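Cytosine-specific methyltransferase (Escherichia coli O157:H7 EDL933, PDB 3G7U) probably methylates cytosine in DNA at carbon 5, taking the methyl group from S-adenosyl-L-methionine, as a prophage-encoded member of the C5-methyltransferase family. Local coordinates at residues Pro71-Ile76 with Gln111-Leu116; Ala22-Lys27 with Gly362-Leu367; Arg105-Leu110 with Asn137-Asp142. One frame throughout, in Å; residues are numbered along the deposited sequence.

Interaction 1: Pro71-Ile76 with Gln111-Leu116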
ATOM      1  N   PRO A  71     -12.803  10.015  18.897  1.00 34.60           N
ATOM      2  CA  PRO A  71     -11.840   9.128  19.548  1.00 35.98           C
ATOM      3  C   PRO A  71     -10.915   8.603  18.450  1.00 32.00           C
ATOM      4  O   PRO A  71     -11.387   8.093  17.435  1.00 33.74           O
ATOM      5  CB  PRO A  71     -12.701   7.982  20.108  1.00 35.95           C
ATOM      6  CG  PRO A  71     -14.116   8.375  19.903  1.00 37.65           C
ATOM      7  CD  PRO A  71     -14.147   9.420  18.826  1.00 39.60           C
ATOM      8  N   ILE A  72      -9.626   8.823  18.622  1.00 30.99           N
ATOM      9  CA  ILE A  72      -8.662   8.307  17.654  1.00 30.12           C
ATOM     10  C   ILE A  72      -8.084   7.050  18.256  1.00 30.39           C
ATOM     11  O   ILE A  72      -7.229   7.104  19.124  1.00 34.58           O
ATOM     12  CB  ILE A  72      -7.630   9.390  17.256  1.00 31.04           C
ATOM     13  CG1 ILE A  72      -8.360  10.521  16.517  1.00 32.61           C
ATOM     14  CG2 ILE A  72      -6.544   8.809  16.323  1.00 32.55           C
ATOM     15  CD1 ILE A  72      -7.750  11.906  16.759  1.00 42.23           C
ATOM     16  N   ASP A  73      -8.605   5.906  17.813  1.00 28.19           N
ATOM     17  CA  ASP A  73      -8.208   4.633  18.372  1.00 26.85           C
ATOM     18  C   ASP A  73      -6.872   4.184  17.820  1.00 26.86           C
ATOM     19  O   ASP A  73      -6.048   3.644  18.553  1.00 26.88           O
ATOM     20  CB  ASP A  73      -9.308   3.615  18.142  1.00 29.54           C
ATOM     21  CG  ASP A  73     -10.606   4.071  18.753  1.00 32.91           C
ATOM     22  OD1 ASP A  73     -10.595   4.348  19.979  1.00 34.54           O
ATOM     23  OD2 ASP A  73     -11.595   4.230  18.013  1.00 28.66           O
ATOM     24  N   GLY A  74      -6.608   4.485  16.555  1.00 23.66           N
ATOM     25  CA  GLY A  74      -5.291   4.122  16.006  1.00 19.43           C
ATOM     26  C   GLY A  74      -4.688   5.220  15.164  1.00 23.02           C
ATOM     27  O   GLY A  74      -5.421   5.895  14.469  1.00 23.74           O
ATOM     28  N   ILE A  75      -3.370   5.437  15.258  1.00 20.08           N
ATOM     29  CA  ILE A  75      -2.661   6.275  14.284  1.00 16.81           C
ATOM     30  C   ILE A  75      -1.750   5.332  13.462  1.00 20.41           C
ATOM     31  O   ILE A  75      -0.902   4.628  14.053  1.00 19.50           O
ATOM     32  CB  ILE A  75      -1.846   7.349  14.973  1.00 19.19           C
ATOM     33  CG1 ILE A  75      -2.814   8.422  15.514  1.00 18.44           C
ATOM     34  CG2 ILE A  75      -0.871   8.083  14.015  1.00 20.42           C
ATOM     35  CD1 ILE A  75      -2.125   9.365  16.470  1.00 24.20           C
ATOM     36  N   ILE A  76      -1.975   5.295  12.143  1.00 19.65           N
ATOM     37  CA  ILE A  76      -1.188   4.419  11.269  1.00 20.01           C
ATOM     38  C   ILE A  76      -0.507   5.304  10.234  1.00 22.19           C
ATOM     39  O   ILE A  76      -0.942   6.429   9.989  1.00 21.27           O
ATOM     40  CB  ILE A  76      -2.051   3.303  10.646  1.00 18.99           C
ATOM     41  CG1 ILE A  76      -3.011   3.866   9.604  1.00 20.49           C
ATOM     42  CG2 ILE A  76      -2.831   2.519  11.792  1.00 19.91           C
ATOM     43  CD1 ILE A  76      -3.997   2.860   8.977  1.00 22.49           C
ATOM     44  N   GLN A 111      -2.362  10.223  21.928  1.00 28.55           N
ATOM     45  CA  GLN A 111      -2.601   9.027  22.761  1.00 29.22           C
ATOM     46  C   GLN A 111      -3.610   8.008  22.197  1.00 27.85           C
ATOM     47  O   GLN A 111      -4.562   7.651  22.881  1.00 23.89           O
ATOM     48  CB  GLN A 111      -2.988   9.433  24.221  1.00 29.07           C
ATOM     49  CG  GLN A 111      -1.914  10.253  24.921  1.00 32.99           C
ATOM     50  CD  GLN A 111      -0.777   9.381  25.416  1.00 36.48           C
ATOM     51  OE1 GLN A 111      -1.021   8.364  26.058  1.00 42.05           O
ATOM     52  NE2 GLN A 111       0.462   9.774  25.128  1.00 32.15           N
ATOM     53  N   PRO A 112      -3.395   7.501  20.955  1.00 22.14           N
ATOM     54  CA  PRO A 112      -4.306   6.486  20.473  1.00 21.23           C
ATOM     55  C   PRO A 112      -4.141   5.161  21.235  1.00 18.54           C
ATOM     56  O   PRO A 112      -3.111   4.976  21.894  1.00 27.96           O
ATOM     57  CB  PRO A 112      -3.815   6.258  19.028  1.00 21.42           C
ATOM     58  CG  PRO A 112      -2.356   6.607  19.070  1.00 22.36           C
ATOM     59  CD  PRO A 112      -2.338   7.814  19.969  1.00 24.29           C
ATOM     60  N   LEU A 113      -5.112   4.257  21.096  1.00 22.62           N
ATOM     61  CA  LEU A 113      -4.987   2.897  21.655  1.00 23.84           C
ATOM     62  C   LEU A 113      -3.781   2.175  21.055  1.00 28.35           C
ATOM     63  O   LEU A 113      -3.128   1.406  21.728  1.00 25.49           O
ATOM     64  CB  LEU A 113      -6.251   2.084  21.399  1.00 27.27           C
ATOM     65  CG  LEU A 113      -7.535   2.683  22.019  1.00 29.00           C
ATOM     66  CD1 LEU A 113      -8.716   1.786  21.749  1.00 29.75           C
ATOM     67  CD2 LEU A 113      -7.361   3.013  23.528  1.00 32.28           C
ATOM     68  N   PHE A 114      -3.472   2.452  19.791  1.00 23.21           N
ATOM     69  CA  PHE A 114      -2.284   1.833  19.182  1.00 22.35           C
ATOM     70  C   PHE A 114      -1.682   2.737  18.102  1.00 21.41           C
ATOM     71  O   PHE A 114      -2.344   3.677  17.612  1.00 21.85           O
ATOM     72  CB  PHE A 114      -2.664   0.455  18.619  1.00 25.49           C
ATOM     73  CG  PHE A 114      -3.381   0.501  17.299  1.00 26.34           C
ATOM     74  CD1 PHE A 114      -2.664   0.403  16.106  1.00 28.20           C
ATOM     75  CD2 PHE A 114      -4.771   0.584  17.232  1.00 27.85           C
ATOM     76  CE1 PHE A 114      -3.311   0.439  14.876  1.00 23.58           C
ATOM     77  CE2 PHE A 114      -5.439   0.608  16.000  1.00 28.00           C
ATOM     78  CZ  PHE A 114      -4.716   0.523  14.821  1.00 28.45           C
ATOM     79  N   PHE A 115      -0.417   2.488  17.756  1.00 24.49           N
ATOM     80  CA  PHE A 115       0.138   3.062  16.527  1.00 18.49           C
ATOM     81  C   PHE A 115       0.712   1.941  15.670  1.00 23.24           C
ATOM     82  O   PHE A 115       1.100   0.880  16.191  1.00 19.47           O
ATOM     83  CB  PHE A 115       1.188   4.141  16.797  1.00 20.56           C
ATOM     84  CG  PHE A 115       2.459   3.646  17.436  1.00 28.72           C
ATOM     85  CD1 PHE A 115       3.527   3.155  16.649  1.00 26.66           C
ATOM     86  CD2 PHE A 115       2.624   3.705  18.817  1.00 26.29           C
ATOM     87  CE1 PHE A 115       4.700   2.735  17.223  1.00 27.19           C
ATOM     88  CE2 PHE A 115       3.802   3.290  19.394  1.00 28.43           C
ATOM     89  CZ  PHE A 115       4.845   2.785  18.605  1.00 29.68           C
ATOM     90  N   LEU A 116       0.710   2.170  14.368  1.00 22.71           N
ATOM     91  CA  LEU A 116       1.417   1.257  13.447  1.00 20.42           C
ATOM     92  C   LEU A 116       2.125   2.174  12.487  1.00 22.22           C
ATOM     93  O   LEU A 116       1.473   2.960  11.766  1.00 21.57           O
ATOM     94  CB  LEU A 116       0.433   0.356  12.711  1.00 23.83           C
ATOM     95  CG  LEU A 116       1.040  -0.592  11.635  1.00 28.85           C
ATOM     96  CD1 LEU A 116       0.212  -1.824  11.517  1.00 31.68           C
ATOM     97  CD2 LEU A 116       1.167   0.057  10.254  1.00 29.17           C
TER

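Interaction 2: Ala22-Lys27 with Gly362-Leu367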
ATOM      1  N   ALA A  22      -9.645  -4.748   7.495  1.00 23.51           N
ATOM      2  CA  ALA A  22      -9.457  -5.315   8.821  1.00 25.51           C
ATOM      3  C   ALA A  22     -10.552  -4.901   9.792  1.00 27.47           C
ATOM      4  O   ALA A  22     -10.623  -5.463  10.874  1.00 33.68           O
ATOM      5  CB  ALA A  22      -8.086  -4.917   9.403  1.00 21.11           C
ATOM      6  N   GLY A  23     -11.384  -3.930   9.421  1.00 27.71           N
ATOM      7  CA  GLY A  23     -12.526  -3.529  10.256  1.00 27.38           C
ATOM      8  C   GLY A  23     -12.474  -2.127  10.850  1.00 30.12           C
ATOM      9  O   GLY A  23     -13.459  -1.681  11.434  1.00 29.65           O
ATOM     10  N   PHE A  24     -11.358  -1.413  10.664  1.00 24.69           N
ATOM     11  CA  PHE A  24     -11.235  -0.044  11.125  1.00 26.55           C
ATOM     12  C   PHE A  24     -11.962   0.933  10.220  1.00 30.09           C
ATOM     13  O   PHE A  24     -12.177   0.678   9.025  1.00 27.50           O
ATOM     14  CB  PHE A  24      -9.762   0.343  11.229  1.00 22.62           C
ATOM     15  CG  PHE A  24      -8.994  -0.425  12.238  1.00 27.54           C
ATOM     16  CD1 PHE A  24      -9.077  -0.119  13.603  1.00 27.31           C
ATOM     17  CD2 PHE A  24      -8.134  -1.443  11.840  1.00 25.46           C
ATOM     18  CE1 PHE A  24      -8.327  -0.841  14.553  1.00 25.41           C
ATOM     19  CE2 PHE A  24      -7.388  -2.138  12.764  1.00 25.81           C
ATOM     20  CZ  PHE A  24      -7.477  -1.847  14.132  1.00 24.63           C
ATOM     21  N   ASP A  25     -12.383   2.065  10.793  1.00 25.10           N
ATOM     22  CA  ASP A  25     -12.968   3.131   9.991  1.00 26.21           C
ATOM     23  C   ASP A  25     -11.832   4.117   9.758  1.00 23.05           C
ATOM     24  O   ASP A  25     -11.292   4.640  10.724  1.00 26.84           O
ATOM     25  CB  ASP A  25     -14.095   3.798  10.807  1.00 29.05           C
ATOM     26  CG  ASP A  25     -14.966   4.714   9.979  1.00 47.45           C
ATOM     27  OD1 ASP A  25     -14.498   5.239   8.939  1.00 52.75           O
ATOM     28  OD2 ASP A  25     -16.134   4.931  10.378  1.00 53.88           O
ATOM     29  N   VAL A  26     -11.456   4.368   8.505  1.00 23.86           N
ATOM     30  CA  VAL A  26     -10.334   5.293   8.210  1.00 21.21           C
ATOM     31  C   VAL A  26     -11.009   6.657   8.143  1.00 21.13           C
ATOM     32  O   VAL A  26     -11.704   6.973   7.171  1.00 24.89           O
ATOM     33  CB  VAL A  26      -9.637   4.978   6.870  1.00 25.90           C
ATOM     34  CG1 VAL A  26      -8.580   6.081   6.506  1.00 21.65           C
ATOM     35  CG2 VAL A  26      -8.980   3.573   6.949  1.00 23.10           C
ATOM     36  N   LYS A  27     -10.853   7.424   9.208  1.00 20.52           N
ATOM     37  CA  LYS A  27     -11.636   8.673   9.351  1.00 24.18           C
ATOM     38  C   LYS A  27     -10.965   9.853   8.657  1.00 23.37           C
ATOM     39  O   LYS A  27     -11.646  10.794   8.235  1.00 21.36           O
ATOM     40  CB  LYS A  27     -11.861   9.031  10.819  1.00 23.04           C
ATOM     41  CG  LYS A  27     -12.782   8.111  11.575  1.00 23.09           C
ATOM     42  CD  LYS A  27     -14.170   8.147  10.965  1.00 30.36           C
ATOM     43  CE  LYS A  27     -15.214   7.814  11.995  1.00 32.82           C
ATOM     44  NZ  LYS A  27     -16.539   7.607  11.376  1.00 35.30           N
ATOM     45  N   GLY A 362      -4.984  -8.385  12.956  1.00 29.64           N
ATOM     46  CA  GLY A 362      -4.412  -8.844  14.212  1.00 35.87           C
ATOM     47  C   GLY A 362      -4.668  -7.825  15.306  1.00 39.02           C
ATOM     48  O   GLY A 362      -5.149  -8.178  16.386  1.00 39.43           O
ATOM     49  N   LEU A 363      -4.386  -6.557  15.018  1.00 33.97           N
ATOM     50  CA  LEU A 363      -4.650  -5.470  15.957  1.00 30.64           C
ATOM     51  C   LEU A 363      -6.134  -5.272  16.228  1.00 28.36           C
ATOM     52  O   LEU A 363      -6.498  -5.012  17.367  1.00 36.36           O
ATOM     53  CB  LEU A 363      -4.027  -4.152  15.488  1.00 30.40           C
ATOM     54  CG  LEU A 363      -2.519  -4.099  15.663  1.00 30.35           C
ATOM     55  CD1 LEU A 363      -1.854  -3.194  14.643  1.00 31.21           C
ATOM     56  CD2 LEU A 363      -2.215  -3.664  17.088  1.00 29.53           C
ATOM     57  N   TYR A 364      -6.980  -5.382  15.203  1.00 31.63           N
ATOM     58  CA  TYR A 364      -8.421  -5.192  15.372  1.00 33.16           C
ATOM     59  C   TYR A 364      -8.949  -6.265  16.315  1.00 38.63           C
ATOM     60  O   TYR A 364      -9.727  -5.971  17.227  1.00 34.39           O
ATOM     61  CB  TYR A 364      -9.150  -5.306  14.043  1.00 30.71           C
ATOM     62  CG  TYR A 364     -10.648  -5.068  14.124  1.00 35.77           C
ATOM     63  CD1 TYR A 364     -11.179  -3.769  14.068  1.00 34.40           C
ATOM     64  CD2 TYR A 364     -11.540  -6.141  14.221  1.00 38.29           C
ATOM     65  CE1 TYR A 364     -12.574  -3.556  14.128  1.00 41.87           C
ATOM     66  CE2 TYR A 364     -12.922  -5.942  14.284  1.00 42.82           C
ATOM     67  CZ  TYR A 364     -13.427  -4.655  14.232  1.00 42.80           C
ATOM     68  OH  TYR A 364     -14.792  -4.474  14.287  1.00 46.91           O
ATOM     69  N   ASN A 365      -8.528  -7.505  16.072  1.00 38.11           N
ATOM     70  CA  ASN A 365      -8.934  -8.629  16.915  1.00 40.53           C
ATOM     71  C   ASN A 365      -8.539  -8.465  18.376  1.00 42.48           C
ATOM     72  O   ASN A 365      -9.354  -8.741  19.263  1.00 44.41           O
ATOM     73  CB  ASN A 365      -8.434  -9.944  16.347  1.00 38.65           C
ATOM     74  CG  ASN A 365      -9.206 -10.361  15.107  1.00 36.14           C
ATOM     75  OD1 ASN A 365     -10.315  -9.882  14.855  1.00 41.87           O
ATOM     76  ND2 ASN A 365      -8.614 -11.246  14.320  1.00 40.68           N
ATOM     77  N   LEU A 366      -7.319  -7.988  18.610  1.00 41.50           N
ATOM     78  CA  LEU A 366      -6.837  -7.652  19.957  1.00 46.87           C
ATOM     79  C   LEU A 366      -7.731  -6.635  20.665  1.00 48.87           C
ATOM     80  O   LEU A 366      -7.999  -6.750  21.862  1.00 50.49           O
ATOM     81  CB  LEU A 366      -5.417  -7.088  19.910  1.00 45.66           C
ATOM     82  CG  LEU A 366      -4.195  -7.993  20.085  1.00 51.01           C
ATOM     83  CD1 LEU A 366      -4.367  -9.317  19.394  1.00 53.17           C
ATOM     84  CD2 LEU A 366      -2.938  -7.285  19.604  1.00 46.67           C
ATOM     85  N   LEU A 367      -8.195  -5.641  19.928  1.00 48.45           N
ATOM     86  CA  LEU A 367      -8.924  -4.559  20.543  1.00 54.19           C
ATOM     87  C   LEU A 367     -10.414  -4.878  20.703  1.00 60.91           C
ATOM     88  O   LEU A 367     -11.166  -4.072  21.262  1.00 63.92           O
ATOM     89  CB  LEU A 367      -8.680  -3.251  19.780  1.00 52.62           C
ATOM     90  CG  LEU A 367      -7.221  -2.785  19.607  1.00 51.94           C
ATOM     91  CD1 LEU A 367      -7.154  -1.745  18.494  1.00 47.84           C
ATOM     92  CD2 LEU A 367      -6.549  -2.253  20.877  1.00 44.74           C
TER

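Interaction 3: Arg105-Leu110 with Asn137-Asp142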
ATOM      1  N   ARG A 105       5.621  12.368  17.504  1.00 22.89           N
ATOM      2  CA  ARG A 105       5.085  13.477  18.322  1.00 24.34           C
ATOM      3  C   ARG A 105       3.570  13.426  18.342  1.00 25.90           C
ATOM      4  O   ARG A 105       2.944  13.553  19.398  1.00 27.09           O
ATOM      5  CB  ARG A 105       5.605  14.831  17.839  1.00 27.40           C
ATOM      6  CG  ARG A 105       4.970  16.018  18.539  1.00 25.18           C
ATOM      7  CD  ARG A 105       5.478  17.360  17.990  1.00 26.70           C
ATOM      8  NE  ARG A 105       5.251  17.543  16.543  1.00 28.93           N
ATOM      9  CZ  ARG A 105       4.078  17.846  15.977  1.00 30.92           C
ATOM     10  NH1 ARG A 105       2.985  18.007  16.728  1.00 28.21           N
ATOM     11  NH2 ARG A 105       3.985  17.994  14.649  1.00 28.27           N
ATOM     12  N   LEU A 106       2.966  13.226  17.173  1.00 25.55           N
ATOM     13  CA  LEU A 106       1.512  13.142  17.061  1.00 24.75           C
ATOM     14  C   LEU A 106       0.938  11.968  17.803  1.00 24.73           C
ATOM     15  O   LEU A 106      -0.110  12.077  18.416  1.00 25.29           O
ATOM     16  CB  LEU A 106       1.076  13.139  15.593  1.00 24.93           C
ATOM     17  CG  LEU A 106       1.240  14.487  14.900  1.00 24.25           C
ATOM     18  CD1 LEU A 106       0.904  14.375  13.423  1.00 25.36           C
ATOM     19  CD2 LEU A 106       0.274  15.493  15.555  1.00 24.27           C
ATOM     20  N   VAL A 107       1.600  10.818  17.751  1.00 23.92           N
ATOM     21  CA  VAL A 107       1.149   9.683  18.542  1.00 22.68           C
ATOM     22  C   VAL A 107       1.140  10.036  20.072  1.00 23.67           C
ATOM     23  O   VAL A 107       0.208   9.700  20.817  1.00 28.11           O
ATOM     24  CB  VAL A 107       2.024   8.431  18.280  1.00 26.72           C
ATOM     25  CG1 VAL A 107       1.729   7.365  19.317  1.00 28.04           C
ATOM     26  CG2 VAL A 107       1.774   7.883  16.844  1.00 20.69           C
ATOM     27  N   SER A 108       2.195  10.697  20.491  1.00 27.92           N
ATOM     28  CA  SER A 108       2.394  11.040  21.888  1.00 32.29           C
ATOM     29  C   SER A 108       1.300  12.030  22.332  1.00 31.72           C
ATOM     30  O   SER A 108       0.684  11.857  23.385  1.00 31.70           O
ATOM     31  CB  SER A 108       3.757  11.699  22.038  1.00 32.03           C
ATOM     32  OG  SER A 108       4.002  11.941  23.411  1.00 45.30           O
ATOM     33  N   GLU A 109       1.048  13.028  21.483  1.00 28.02           N
ATOM     34  CA  GLU A 109       0.052  14.078  21.759  1.00 27.59           C
ATOM     35  C   GLU A 109      -1.370  13.532  21.712  1.00 30.49           C
ATOM     36  O   GLU A 109      -2.232  13.913  22.513  1.00 28.55           O
ATOM     37  CB  GLU A 109       0.216  15.221  20.754  1.00 25.23           C
ATOM     38  CG  GLU A 109       1.512  16.048  20.874  1.00 27.46           C
ATOM     39  CD  GLU A 109       1.568  17.120  19.825  1.00 28.44           C
ATOM     40  OE1 GLU A 109       0.583  17.189  19.061  1.00 32.51           O
ATOM     41  OE2 GLU A 109       2.540  17.909  19.760  1.00 32.63           O
ATOM     42  N   LEU A 110      -1.653  12.644  20.759  1.00 25.13           N
ATOM     43  CA  LEU A 110      -3.010  12.145  20.604  1.00 26.81           C
ATOM     44  C   LEU A 110      -3.370  10.946  21.449  1.00 30.10           C
ATOM     45  O   LEU A 110      -4.559  10.676  21.649  1.00 28.02           O
ATOM     46  CB  LEU A 110      -3.358  11.867  19.140  1.00 25.81           C
ATOM     47  CG  LEU A 110      -3.570  13.101  18.242  1.00 25.13           C
ATOM     48  CD1 LEU A 110      -3.481  12.762  16.751  1.00 30.22           C
ATOM     49  CD2 LEU A 110      -4.939  13.715  18.572  1.00 29.35           C
ATOM     50  N   ASN A 137      11.483   7.089  22.801  1.00 45.99           N
ATOM     51  CA  ASN A 137      11.333   7.834  24.051  1.00 49.52           C
ATOM     52  C   ASN A 137      10.025   8.588  24.193  1.00 46.62           C
ATOM     53  O   ASN A 137       9.512   8.710  25.301  1.00 50.98           O
ATOM     54  CB  ASN A 137      12.465   8.854  24.219  1.00 52.00           C
ATOM     55  CG  ASN A 137      13.782   8.221  24.600  1.00 56.76           C
ATOM     56  OD1 ASN A 137      13.839   7.058  25.012  1.00 58.69           O
ATOM     57  ND2 ASN A 137      14.862   8.987  24.455  1.00 60.30           N
ATOM     58  N   LEU A 138       9.509   9.114  23.084  1.00 42.45           N
ATOM     59  CA  LEU A 138       8.286   9.916  23.088  1.00 37.90           C
ATOM     60  C   LEU A 138       7.108   9.056  23.409  1.00 38.58           C
ATOM     61  O   LEU A 138       6.077   9.542  23.924  1.00 38.28           O
ATOM     62  CB  LEU A 138       8.044  10.577  21.732  1.00 37.52           C
ATOM     63  CG  LEU A 138       8.759  11.880  21.430  1.00 42.10           C
ATOM     64  CD1 LEU A 138       8.412  12.351  20.035  1.00 42.76           C
ATOM     65  CD2 LEU A 138       8.379  12.932  22.457  1.00 42.85           C
ATOM     66  N   VAL A 139       7.238   7.769  23.110  1.00 29.36           N
ATOM     67  CA  VAL A 139       6.106   6.866  23.248  1.00 30.52           C
ATOM     68  C   VAL A 139       6.283   5.755  24.284  1.00 28.04           C
ATOM     69  O   VAL A 139       5.310   5.158  24.688  1.00 27.87           O
ATOM     70  CB  VAL A 139       5.600   6.297  21.867  1.00 31.83           C
ATOM     71  CG1 VAL A 139       5.038   7.415  21.009  1.00 33.06           C
ATOM     72  CG2 VAL A 139       6.698   5.593  21.112  1.00 32.65           C
ATOM     73  N   SER A 140       7.511   5.484  24.715  1.00 31.88           N
ATOM     74  CA  SER A 140       7.778   4.289  25.563  1.00 37.76           C
ATOM     75  C   SER A 140       7.202   4.393  26.959  1.00 39.14           C
ATOM     76  O   SER A 140       6.984   3.369  27.603  1.00 42.32           O
ATOM     77  CB  SER A 140       9.277   3.982  25.682  1.00 37.75           C
ATOM     78  OG  SER A 140       9.991   5.145  26.066  1.00 48.20           O
ATOM     79  N   GLY A 141       6.972   5.633  27.409  1.00 38.48           N
ATOM     80  CA  GLY A 141       6.257   5.899  28.648  1.00 38.59           C
ATOM     81  C   GLY A 141       4.843   5.368  28.651  1.00 37.98           C
ATOM     82  O   GLY A 141       4.405   4.804  29.652  1.00 40.30           O
ATOM     83  N   ASP A 142       4.130   5.507  27.529  1.00 33.29           N
ATOM     84  CA  ASP A 142       2.714   5.173  27.474  1.00 28.83           C
ATOM     85  C   ASP A 142       2.375   3.930  26.668  1.00 29.52           C
ATOM     86  O   ASP A 142       1.242   3.431  26.697  1.00 30.93           O
ATOM     87  CB  ASP A 142       1.958   6.379  26.913  1.00 34.40           C
ATOM     88  CG  ASP A 142       2.151   7.629  27.764  1.00 42.83           C
ATOM     89  OD1 ASP A 142       1.800   7.583  28.966  1.00 44.67           O
ATOM     90  OD2 ASP A 142       2.656   8.643  27.229  1.00 42.55           O
TER
HETATM   91  O   HOH W   1       3.610   9.232  24.708  1.00 43.15           O

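Interaction 1: Pro71-Ile76 with Gln111-Leu116
With chi1 of 79°, Phe-114 holds its ring carbon CG between its own backbone N and carbonyl carbon, and this turns the ring back across the neighbouring strand until one face lies over Gly-74. Ile-76 answers with CG2 placed beside its backbone N, from where this methyl meets the same ring at CE1 and also reaches CB of Leu-116. The CA of Gly-74 sits 3.8 Å from the centroid of the Phe-114 ring, a CH-pi contact toward the rim; glycine suits the place because a CB would run into CE2 of that ring. On the other face of the sheet the branch of Ile-75 ending in CD1 crosses the pyrrolidine of Pro-112, with Ile-75 CD1 3.8 Å from Pro-112 CG.

The backbones run parallel, their short strand axes 11° apart. Phe-114 N gives a hydrogen bond to Asp-73 O (3.1 Å), Ile-75 N to Phe-114 O (3.1 Å), and Leu-116 N to Ile-75 O (3.0 Å). Asp-73 lies alongside Leu-113, while its OD2 accepts a bond from Asn-4 N.

These are two central strands of the Rossmann-like methyltransferase sheet: strand 4-8 flanks 74-77, helix 94-110 makes the crossover and packs on Ile-75 and Phe-115, and helices 14-22 and 353-367 cover the face of Ile-76, Phe-114 and Leu-116.

Interaction 2: Ala22-Lys27 with Gly362-Leu367
The backbone around Ala-22 and Gly-23 turns out of helix 14-22 against one turn of helix 353-367, the CA atoms of Ala-22 and Tyr-364 lying 6.6 Å apart, with no direct hydrogen bond between the two segments. Gly-23 closes the first helix with a Schellman motif at positive phi (114°). A side chain here would press on the preceding carbonyl oxygen and would also collide with CE1 of Tyr-364, so glycine fits for two reasons.

Tyr-364 carries most of the contact. Its CG stands opposite the backbone N across the CA-CB bond (chi1 -178°), which sends the ring out from the helix and along the turn. Over one face lie the carbonyl oxygen of Ala-22, 3.3 Å from Tyr-364 CG, and the CA of Gly-23, a CH-pi contact 4.2 Å from the ring centroid. The Ala-22 oxygen is also hydrogen-bonded by Lys-361 NZ, which gives the carbonyl of this buried residue a polar partner beside the ring.

Phe-24 completes the cluster. The edge of Tyr-364 points at the face of Phe-24 in a T-shaped pair, planes at 89° and centroids 5.4 Å apart, with CD1 of Tyr-364 over the centre of the Phe-24 ring. The far end of Phe-24 reaches the helix itself, CZ lying 3.8 Å from Tyr-364 CB, and Leu-367 CD1 comes to its edge. Phenylalanine suits the place because one ring face takes the Tyr-364 edge while the rim meets aliphatic groups of the helix, with no polar atom to satisfy.

The arrangement belongs to the Rossmann-like fold of class I methyltransferases: the glycine turn joins helix 14-22 to strand 25-30 in a beta-alpha-beta unit, and the C-terminal helix returns to pack beside that turn.

Interaction 3: Arg105-Leu110 with Asn137-Asp142
Apolar contact is made by Val-107 and Val-139, whose side chains cross at about a right angle with their CG1 methyls 3.7 Å apart. In Val-107 that methyl lies opposite the backbone N (chi1 168°), reaching out from helix 94-110 toward its partner. Compact branched valines suit the place, since the CA atoms of Ser-108 and Val-139 approach to 5.7 Å. Beside them Leu-138 lays CD1 along the backbone of Arg-105, 3.8 Å from its N.

The polar contact is a water bridge. The water lies 3.0 Å from Ser-108 OG and is placed to donate to Leu-138 O (2.6 Å) and Asp-142 OD2 (2.8 Å); with further acceptors in reach, it may not serve both at once. Serine is short enough for the close approach and ends in a hydroxyl that can meet the water. Gln-111 NE2 bonds Ser-108 O and probably Asp-142 OD2, a second polar link across the seam.

One ionic pair stays within helix 94-110: Arg-105 NH1 meets Glu-109 OE2 at 3.1 Å, in the guanidinium plane. Arg-105 NH2 and NE bond Leu-57 O and His-102 ND1.

Helix 94-110 thus packs on the weakly bonded last turn of helix 129-140 over one face of a Rossmann-like methyltransferase sheet, Val-107 touching Ile-75 and Tyr-143, and Val-139 touching Ile-145.

How the interactions relate
Interaction 1 is the buried core of the set, strand against strand through backbone hydrogen bonds and apolar side chains; interactions 2 and 3 are partly buried and lack a clear direct hydrogen bond across. Interactions 2 and 3 meet the sheet of interaction 1 on opposite faces. Interaction 2 joins it on the side of Phe-114, which packs on Phe-24, Leu-363 and Leu-367 in one aromatic and aliphatic cluster. Interaction 3 joins it on the side of Ile-75 and Phe-115, through Leu-110 and Val-107, with Gln-111 as a probable polar tie. Across interaction 3 the polar link is a water, whereas across interaction 2 rings and apolar carbons meet.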